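Local coordinates for designed helical repeat protein (Synthetic construct, PDB 5CWF) that has no known biological function, having been designed de novo as a helical repeat protein of stacked helices, and binds calcium ions, at residues D114-R119 against N158-A163; L102-L107 against R150-A155; A125-E130 against E165-A170. One frame throughout, in Å; residues are numbered along the deposited sequence. Where two conformers were deposited one is given.

Contact 1: D114-R119 against N158-A163; sequences DDEVAR and NDDETA. With CA (calcium ion), chain J.
Val117 lays its two methyl groups against the amide end of Asn158. Val117 CG2 is 3.5 Å from Asn158 OD1, and the two side chains cross at about a right angle. Val117 CG2 also packs on Asp160 CB, 3.9 Å away. Beside it, Asn158 ND2 donates a hydrogen bond of 3.3 Å to Asp114 OD2. The bond is bent, with an N-H...O angle of 144°, and the nitrogen comes from above the carboxylate plane, which is turned 67° from the amide. Asp114 is the N-cap of helix 115-134. With CG anti to its own N (chi1 -174°), the carboxylate folds back so that Asp114 OD1 accepts from Val117 N at 3.1 Å and, weakly, from Glu116 N. One carboxylate therefore serves both the start of its own helix and the Asn158 amide, at the end of helix 138-156. With an alanine in place of Asp114, the amides of Val117 and Glu116 would probably lose their side-chain cap and Asn158 ND2 this acceptor. Asn158 is the C-prime residue of a Schellman motif ending helix 138-156, and Asp159 caps the following helix through Thr162 N. Asp160 OD2 sits 3.3 Å from Glu116 CG, and Asp160 OD1 binds the calcium ion at 2.4 Å. Glu161 adds both carboxylate oxygens, and a water that also donates to Asn158 O is a further ligand. Glu116 OE2 lies 3.9 Å from Asp160 OD2, a close pair of like charges. The calcium ion, and more weakly the long ion pairs to Arg164, probably offset the close acidic groups.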
loop_
_atom_site.group_PDB
_atom_site.type_symbol
_atom_site.label_atom_id
_atom_site.label_comp_id
_atom_site.label_asym_id
_atom_site.label_seq_id
_atom_site.Cartn_x
_atom_site.Cartn_y
_atom_site.Cartn_z
ATOM N N ASP A 114 -14.888 0.131 -5.487
ATOM C CA ASP A 114 -15.727 -0.108 -4.300
ATOM C C ASP A 114 -15.116 0.488 -3.008
ATOM O O ASP A 114 -14.060 0.028 -2.552
ATOM C CB ASP A 114 -15.990 -1.616 -4.154
ATOM C CG ASP A 114 -16.965 -1.944 -3.030
ATOM O OD1 ASP A 114 -16.901 -1.344 -1.939
ATOM O OD2 ASP A 114 -17.866 -2.769 -3.271
ATOM N N ASP A 115 -15.746 1.518 -2.430
ATOM C CA ASP A 115 -15.153 2.203 -1.267
ATOM C C ASP A 115 -14.982 1.324 -0.028
ATOM O O ASP A 115 -14.024 1.508 0.720
ATOM C CB ASP A 115 -15.976 3.428 -0.842
ATOM C CG ASP A 115 -15.800 4.622 -1.761
ATOM O OD1 ASP A 115 -14.740 4.757 -2.402
ATOM O OD2 ASP A 115 -16.708 5.472 -1.798
ATOM N N GLU A 116 -15.916 0.411 0.220
ATOM C CA GLU A 116 -15.855 -0.416 1.427
ATOM C C GLU A 116 -14.735 -1.435 1.291
ATOM O O GLU A 116 -13.975 -1.680 2.233
ATOM C CB GLU A 116 -17.214 -1.096 1.695
ATOM C CG GLU A 116 -17.269 -2.012 2.938
ATOM C CD GLU A 116 -17.689 -1.274 4.205
ATOM O OE1 GLU A 116 -17.223 -0.130 4.406
ATOM O OE2 GLU A 116 -18.497 -1.837 4.991
ATOM N N VAL A 117 -14.611 -2.034 0.110
ATOM C CA VAL A 117 -13.532 -2.981 -0.129
ATOM C C VAL A 117 -12.179 -2.277 -0.094
ATOM O O VAL A 117 -11.226 -2.771 0.512
ATOM C CB VAL A 117 -13.742 -3.713 -1.475
ATOM C CG1 VAL A 117 -12.505 -4.510 -1.874
ATOM C CG2 VAL A 117 -14.968 -4.609 -1.371
ATOM N N ALA A 118 -12.093 -1.103 -0.710
ATOM C CA ALA A 118 -10.834 -0.382 -0.746
ATOM C C ALA A 118 -10.393 -0.066 0.674
ATOM O O ALA A 118 -9.221 -0.229 1.021
ATOM C CB ALA A 118 -10.968 0.871 -1.568
ATOM N N ARG A 119 -11.336 0.367 1.509
ATOM C CA ARG A 119 -11.005 0.694 2.891
ATOM C C ARG A 119 -10.525 -0.529 3.672
ATOM O O ARG A 119 -9.574 -0.437 4.444
ATOM C CB ARG A 119 -12.219 1.294 3.595
ATOM C CG ARG A 119 -12.075 1.357 5.112
ATOM C CD ARG A 119 -13.188 2.186 5.767
ATOM N NE ARG A 119 -13.074 3.613 5.471
ATOM C CZ ARG A 119 -13.928 4.538 5.906
ATOM N NH1 ARG A 119 -14.963 4.195 6.661
ATOM N NH2 ARG A 119 -13.745 5.812 5.588
ATOM N N ASN A 158 -13.520 -8.967 -4.450
ATOM C CA ASN A 158 -14.272 -7.824 -3.924
ATOM C C ASN A 158 -14.939 -8.182 -2.591
ATOM O O ASN A 158 -16.129 -8.005 -2.411
ATOM C CB ASN A 158 -15.307 -7.329 -4.948
ATOM C CG ASN A 158 -15.542 -5.822 -4.853
ATOM O OD1 ASN A 158 -14.593 -5.025 -4.789
ATOM N ND2 ASN A 158 -16.804 -5.428 -4.818
ATOM N N ASP A 159 -14.151 -8.755 -1.688
ATOM C CA ASP A 159 -14.667 -9.394 -0.477
ATOM C C ASP A 159 -14.222 -8.631 0.779
ATOM O O ASP A 159 -13.151 -8.913 1.336
ATOM C CB ASP A 159 -14.200 -10.852 -0.452
ATOM C CG ASP A 159 -14.755 -11.643 0.716
ATOM O OD1 ASP A 159 -15.401 -11.059 1.612
ATOM O OD2 ASP A 159 -14.534 -12.872 0.727
ATOM N N ASP A 160 -15.035 -7.669 1.206
ATOM C CA ASP A 160 -14.669 -6.801 2.333
ATOM C C ASP A 160 -14.728 -7.556 3.658
ATOM O O ASP A 160 -13.944 -7.286 4.561
ATOM C CB ASP A 160 -15.573 -5.542 2.399
ATOM C CG ASP A 160 -17.088 -5.848 2.375
ATOM O OD1 ASP A 160 -17.559 -6.594 1.496
ATOM O OD2 ASP A 160 -17.826 -5.302 3.224
ATOM N N GLU A 161 -15.635 -8.525 3.765
ATOM C CA GLU A 161 -15.767 -9.297 4.995
ATOM C C GLU A 161 -14.486 -10.110 5.253
ATOM O O GLU A 161 -13.954 -10.152 6.370
ATOM C CB GLU A 161 -17.014 -10.201 4.925
ATOM C CG GLU A 161 -18.361 -9.437 4.988
ATOM C CD GLU A 161 -18.846 -8.870 3.639
ATOM O OE1 GLU A 161 -18.284 -9.246 2.582
ATOM O OE2 GLU A 161 -19.818 -8.059 3.638
ATOM N N THR A 162 -13.976 -10.749 4.212
ATOM C CA THR A 162 -12.748 -11.531 4.343
ATOM C C THR A 162 -11.545 -10.619 4.614
ATOM O O THR A 162 -10.673 -10.959 5.405
ATOM C CB THR A 162 -12.526 -12.392 3.082
ATOM O OG1 THR A 162 -13.614 -13.314 2.965
ATOM C CG2 THR A 162 -11.227 -13.173 3.159
ATOM N N ALA A 163 -11.519 -9.444 3.998
ATOM C CA ALA A 163 -10.433 -8.502 4.288
ATOM C C ALA A 163 -10.384 -8.167 5.790
ATOM O O ALA A 163 -9.311 -8.180 6.413
ATOM C CB ALA A 163 -10.598 -7.242 3.463
HETATM CA CA CA J . -19.643 -7.613 1.058
HETATM O O HOH W 1 -18.408 -8.857 -0.524
#

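Contact 2: L102-L107 against R150-A155; sequences LAKAVL and RVLDAA
Leu152 reaches over Ala105 from the facing helix. Leu152 CB lies 4.2 Å from Ala105 CB. From there CG stands anti to the backbone N (chi1 176°), which carries the branch toward helix 93-111. Leu152 CD1 ends over the backbone, 3.7 Å from Ala105 N. Leu152 CD1 also touches Lys104 CB at 3.9 Å, where that lysine begins its extended chain away from the contact. The leucine tip thus covers the main chain where Lys104 joins Ala105.

Ala105 meets three residues in turn. Ala105 CB points at the other helix and rests 3.7 Å from Leu152 CA. On one flank Ala105 CB meets Val151 CG1 at 3.8 Å. Farther along the helix, Ala155 CB lies 3.6 Å from the carbonyl oxygen Ala105 O. Leu102 adds a looser touch, with Leu102 CD2 4.3 Å from Val151 CB.

No hydrogen bond links the two segments. Small residues let them come close: the axes approach to 8.3 Å and run nearly parallel, 17° apart. A methyl is all that Ala105 places between its own backbone and that of Leu152. Such close, near-parallel packing of helices through small residues is consistent with the stacked helices of a designed helical repeat protein.

The contact joins helix 93-111 to helix 138-156. Helix 115-134 lies against both, with Ile121 touching Ala105 and Val151, and Ile128 touching Leu102 and Val151. Ala103 and Leu107 pack on helix 48-67, while Val151 also meets Ile166 of helix 160-176.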
loop_
_atom_site.group_PDB
_atom_site.type_symbol
_atom_site.label_atom_id
_atom_site.label_comp_id
_atom_site.label_asym_id
_atom_site.label_seq_id
_atom_site.Cartn_x
_atom_site.Cartn_y
_atom_site.Cartn_z
ATOM N N LEU A 102 0.779 -6.989 -1.202
ATOM C CA LEU A 102 -0.075 -5.956 -0.650
ATOM C C LEU A 102 -0.258 -4.804 -1.633
ATOM O O LEU A 102 -1.354 -4.301 -1.776
ATOM C CB LEU A 102 0.490 -5.430 0.669
ATOM C CG LEU A 102 0.526 -6.461 1.798
ATOM C CD1 LEU A 102 1.142 -5.833 3.045
ATOM C CD2 LEU A 102 -0.850 -7.002 2.118
ATOM N N ALA A 103 0.814 -4.424 -2.331
ATOM C CA ALA A 103 0.730 -3.351 -3.322
ATOM C C ALA A 103 -0.226 -3.731 -4.449
ATOM O O ALA A 103 -1.038 -2.922 -4.888
ATOM C CB ALA A 103 2.117 -3.036 -3.885
ATOM N N LYS A 104 -0.159 -4.982 -4.887
ATOM C CA LYS A 104 -1.084 -5.457 -5.904
ATOM C C LYS A 104 -2.524 -5.439 -5.411
ATOM O O LYS A 104 -3.437 -5.130 -6.174
ATOM C CB LYS A 104 -0.713 -6.874 -6.350
ATOM C CG LYS A 104 0.518 -6.937 -7.256
ATOM C CD LYS A 104 0.926 -8.387 -7.498
ATOM C CE LYS A 104 2.124 -8.511 -8.429
ATOM N NZ LYS A 104 2.552 -9.935 -8.596
ATOM N N ALA A 105 -2.723 -5.754 -4.130
ATOM C CA ALA A 105 -4.074 -5.778 -3.558
ATOM C C ALA A 105 -4.698 -4.377 -3.430
ATOM O O ALA A 105 -5.878 -4.197 -3.729
ATOM C CB ALA A 105 -4.041 -6.454 -2.188
ATOM N N VAL A 106 -3.927 -3.406 -2.961
ATOM C CA VAL A 106 -4.463 -2.057 -2.836
ATOM C C VAL A 106 -4.681 -1.478 -4.236
ATOM O O VAL A 106 -5.620 -0.743 -4.448
ATOM C CB VAL A 106 -3.570 -1.118 -1.949
ATOM C CG1 VAL A 106 -3.527 -1.634 -0.505
ATOM C CG2 VAL A 106 -2.180 -0.948 -2.511
ATOM N N LEU A 107 -3.854 -1.847 -5.206
ATOM C CA LEU A 107 -4.068 -1.372 -6.578
ATOM C C LEU A 107 -5.377 -1.905 -7.160
ATOM O O LEU A 107 -6.193 -1.155 -7.698
ATOM C CB LEU A 107 -2.902 -1.805 -7.472
ATOM C CG LEU A 107 -2.965 -1.478 -8.968
ATOM C CD1 LEU A 107 -3.159 -0.009 -9.223
ATOM C CD2 LEU A 107 -1.683 -1.976 -9.658
ATOM N N ARG A 150 -3.671 -13.745 0.853
ATOM C CA ARG A 150 -5.127 -13.808 1.070
ATOM C C ARG A 150 -5.794 -12.441 0.900
ATOM O O ARG A 150 -6.926 -12.363 0.420
ATOM C CB ARG A 150 -5.420 -14.373 2.453
ATOM C CG ARG A 150 -5.058 -15.835 2.549
ATOM C CD ARG A 150 -5.226 -16.396 3.948
ATOM N NE ARG A 150 -6.574 -16.187 4.470
ATOM C CZ ARG A 150 -6.864 -16.071 5.764
ATOM N NH1 ARG A 150 -5.911 -16.194 6.676
ATOM N NH2 ARG A 150 -8.117 -15.866 6.150
ATOM N N VAL A 151 -5.084 -11.372 1.244
ATOM C CA VAL A 151 -5.596 -10.018 1.040
ATOM C C VAL A 151 -5.766 -9.755 -0.455
ATOM O O VAL A 151 -6.795 -9.229 -0.900
ATOM C CB VAL A 151 -4.646 -8.958 1.650
ATOM C CG1 VAL A 151 -5.118 -7.538 1.303
ATOM C CG2 VAL A 151 -4.579 -9.113 3.152
ATOM N N LEU A 152 -4.774 -10.159 -1.235
ATOM C CA LEU A 152 -4.838 -10.014 -2.683
ATOM C C LEU A 152 -6.016 -10.798 -3.252
ATOM O O LEU A 152 -6.752 -10.288 -4.114
ATOM C CB LEU A 152 -3.489 -10.442 -3.310
ATOM C CG LEU A 152 -3.375 -10.444 -4.838
ATOM C CD1 LEU A 152 -3.793 -9.086 -5.419
ATOM C CD2 LEU A 152 -1.952 -10.770 -5.252
ATOM N N ASP A 153 -6.238 -12.021 -2.761
ATOM C CA ASP A 153 -7.360 -12.831 -3.243
ATOM C C ASP A 153 -8.685 -12.149 -2.874
ATOM O O ASP A 153 -9.642 -12.108 -3.688
ATOM C CB ASP A 153 -7.302 -14.255 -2.661
ATOM C CG ASP A 153 -6.204 -15.116 -3.298
ATOM O OD1 ASP A 153 -5.790 -14.821 -4.442
ATOM O OD2 ASP A 153 -5.748 -16.092 -2.650
ATOM N N ALA A 154 -8.733 -11.569 -1.673
ATOM C CA ALA A 154 -9.933 -10.852 -1.217
ATOM C C ALA A 154 -10.230 -9.643 -2.084
ATOM O O ALA A 154 -11.387 -9.315 -2.306
ATOM C CB ALA A 154 -9.786 -10.407 0.240
ATOM N N ALA A 155 -9.192 -8.935 -2.505
ATOM C CA ALA A 155 -9.376 -7.822 -3.416
ATOM C C ALA A 155 -9.917 -8.336 -4.753
ATOM O O ALA A 155 -10.810 -7.725 -5.357
ATOM C CB ALA A 155 -8.071 -7.080 -3.612
#

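Contact 3: A125-E130 against E165-A170; sequences AAEIVE and EIARQA
Ile128 and Ala170 meet by apolar contact. Ile128 CG1 rests 3.8 Å from Ala170 CB. The isoleucine chain is set by CG1 standing anti to the carbonyl carbon (chi1 -72°), and Ile128 CD1 goes on to meet Ile166 CG2 at 4.3 Å. Ala170 CB is also touched by Glu127 CB, at 4.0 Å.

Glu127 contributes its aliphatic part rather than its charge. Glu127 CG lies 3.9 Å from Ala167 CB and 3.7 Å from the backbone oxygen Ala167 O. Two near-parallel helices, with axes 14° apart and 8.4 Å at closest approach, thus pack with Glu127 and Ile128 against Ala167, Ala170 and, more loosely, Ile166. Helices 115-134 and 160-176 lie side by side here, as in the stacked helices of a helical repeat protein.

No hydrogen bond crosses between the segments; the polar bonds lie within 165-170 or run on to helix 138-156. Arg168 holds Glu165 side-on, with NH2 at 2.8 Å and NE both on Glu165 OE1 from the same face of the carboxylate, in a salt bridge. Gln169 NE2 donates to the anti lone pair of Glu165 OE2 at 2.9 Å. Gln169 OE1 in turn accepts from Arg150 NH1 of helix 138-156.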
loop_
_atom_site.group_PDB
_atom_site.type_symbol
_atom_site.label_atom_id
_atom_site.label_comp_id
_atom_site.label_asym_id
_atom_site.label_seq_id
_atom_site.Cartn_x
_atom_site.Cartn_y
_atom_site.Cartn_z
ATOM N N ALA A 125 -3.763 -4.559 4.869
ATOM C CA ALA A 125 -2.379 -4.291 4.489
ATOM C C ALA A 125 -1.672 -3.558 5.616
ATOM O O ALA A 125 -0.548 -3.895 5.998
ATOM C CB ALA A 125 -2.325 -3.481 3.195
ATOM N N ALA A 126 -2.331 -2.542 6.157
ATOM C CA ALA A 126 -1.712 -1.785 7.245
ATOM C C ALA A 126 -1.440 -2.639 8.475
ATOM O O ALA A 126 -0.425 -2.433 9.152
ATOM C CB ALA A 126 -2.576 -0.603 7.623
ATOM N N GLU A 127 -2.312 -3.592 8.773
ATOM C CA GLU A 127 -2.107 -4.415 9.953
ATOM C C GLU A 127 -0.921 -5.341 9.769
ATOM O O GLU A 127 -0.150 -5.566 10.692
ATOM C CB GLU A 127 -3.322 -5.274 10.282
ATOM C CG GLU A 127 -4.515 -4.519 10.799
ATOM C CD GLU A 127 -4.301 -3.890 12.170
ATOM O OE1 GLU A 127 -3.390 -4.286 12.933
ATOM O OE2 GLU A 127 -5.109 -3.011 12.502
ATOM N N ILE A 128 -0.795 -5.867 8.564
ATOM C CA ILE A 128 0.310 -6.759 8.211
ATOM C C ILE A 128 1.632 -5.996 8.247
ATOM O O ILE A 128 2.640 -6.481 8.792
ATOM C CB ILE A 128 0.050 -7.369 6.815
ATOM C CG1 ILE A 128 -1.087 -8.389 6.921
ATOM C CG2 ILE A 128 1.323 -8.006 6.259
ATOM C CD1 ILE A 128 -1.737 -8.824 5.582
ATOM N N VAL A 129 1.630 -4.781 7.691
ATOM C CA VAL A 129 2.849 -3.944 7.751
ATOM C C VAL A 129 3.252 -3.675 9.194
ATOM O O VAL A 129 4.420 -3.882 9.579
ATOM C CB VAL A 129 2.627 -2.610 6.971
ATOM C CG1 VAL A 129 3.758 -1.623 7.199
ATOM C CG2 VAL A 129 2.478 -2.925 5.475
ATOM N N GLU A 130 2.285 -3.281 10.014
ATOM C CA GLU A 130 2.557 -2.964 11.419
ATOM C C GLU A 130 3.193 -4.158 12.131
ATOM O O GLU A 130 4.152 -4.012 12.896
ATOM C CB GLU A 130 1.260 -2.542 12.117
ATOM C CG GLU A 130 1.413 -2.087 13.551
ATOM C CD GLU A 130 0.070 -1.847 14.232
ATOM O OE1 GLU A 130 -0.912 -1.488 13.537
ATOM O OE2 GLU A 130 -0.002 -2.025 15.466
ATOM N N GLU A 165 -11.438 -9.964 8.298
ATOM C CA GLU A 165 -10.965 -11.133 9.039
ATOM C C GLU A 165 -9.450 -11.268 8.979
ATOM O O GLU A 165 -8.809 -11.615 9.975
ATOM C CB GLU A 165 -11.620 -12.412 8.515
ATOM C CG GLU A 165 -11.109 -13.663 9.200
ATOM C CD GLU A 165 -11.260 -13.597 10.712
ATOM O OE1 GLU A 165 -12.313 -13.120 11.194
ATOM O OE2 GLU A 165 -10.313 -14.005 11.418
ATOM N N ILE A 166 -8.869 -11.002 7.816
ATOM C CA ILE A 166 -7.412 -11.097 7.691
ATOM C C ILE A 166 -6.761 -10.025 8.571
ATOM O O ILE A 166 -5.752 -10.278 9.196
ATOM C CB ILE A 166 -6.941 -10.943 6.235
ATOM C CG1 ILE A 166 -7.432 -12.114 5.375
ATOM C CG2 ILE A 166 -5.422 -10.879 6.155
ATOM C CD1 ILE A 166 -7.448 -11.801 3.892
ATOM N N ALA A 167 -7.355 -8.841 8.641
ATOM C CA ALA A 167 -6.801 -7.774 9.476
ATOM C C ALA A 167 -6.777 -8.174 10.943
ATOM O O ALA A 167 -5.792 -7.896 11.650
ATOM C CB ALA A 167 -7.598 -6.476 9.299
ATOM N N ARG A 168 -7.855 -8.806 11.404
ATOM C CA ARG A 168 -7.913 -9.297 12.785
ATOM C C ARG A 168 -6.884 -10.396 13.047
ATOM O O ARG A 168 -6.249 -10.411 14.095
ATOM C CB ARG A 168 -9.305 -9.825 13.148
ATOM C CG ARG A 168 -10.400 -8.756 13.283
ATOM C CD ARG A 168 -11.755 -9.377 13.656
ATOM N NE ARG A 168 -12.315 -10.234 12.614
ATOM C CZ ARG A 168 -13.346 -9.916 11.833
ATOM N NH1 ARG A 168 -13.973 -8.749 11.961
ATOM N NH2 ARG A 168 -13.766 -10.783 10.923
ATOM N N GLN A 169 -6.737 -11.328 12.111
ATOM C CA GLN A 169 -5.747 -12.396 12.268
ATOM C C GLN A 169 -4.323 -11.846 12.280
ATOM O O GLN A 169 -3.482 -12.318 13.038
ATOM C CB GLN A 169 -5.867 -13.431 11.149
ATOM C CG GLN A 169 -7.108 -14.294 11.210
ATOM C CD GLN A 169 -7.283 -15.130 9.951
ATOM O OE1 GLN A 169 -6.315 -15.397 9.238
ATOM N NE2 GLN A 169 -8.516 -15.545 9.672
ATOM N N ALA A 170 -4.049 -10.831 11.465
ATOM C CA ALA A 170 -2.717 -10.233 11.481
ATOM C C ALA A 170 -2.442 -9.571 12.840
ATOM O O ALA A 170 -1.351 -9.729 13.389
ATOM C CB ALA A 170 -2.544 -9.238 10.359
#

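How the contacts relate
From the N terminus, the chain first enters contact 2 on helix 93-111, then contacts 1 and 3 along helix 115-134. Helix 138-156 returns to close contact 2 at residues 150-155. Helix 160-176 then closes contact 1 at its start and contact 3 farther on. All three pairs of contacts cross, since their segments alternate along the chain, and none nests in another. Contacts 1 and 3 join the same two helices at successive levels. Contact 2 ties helix 93-111 to helix 138-156. Ala154 O accepts a probable hydrogen bond from Asp159 N, linking contacts 2 and 1. Contacts 2 and 3 meet where helix 138-156 lies against helices 115-134 and 160-176.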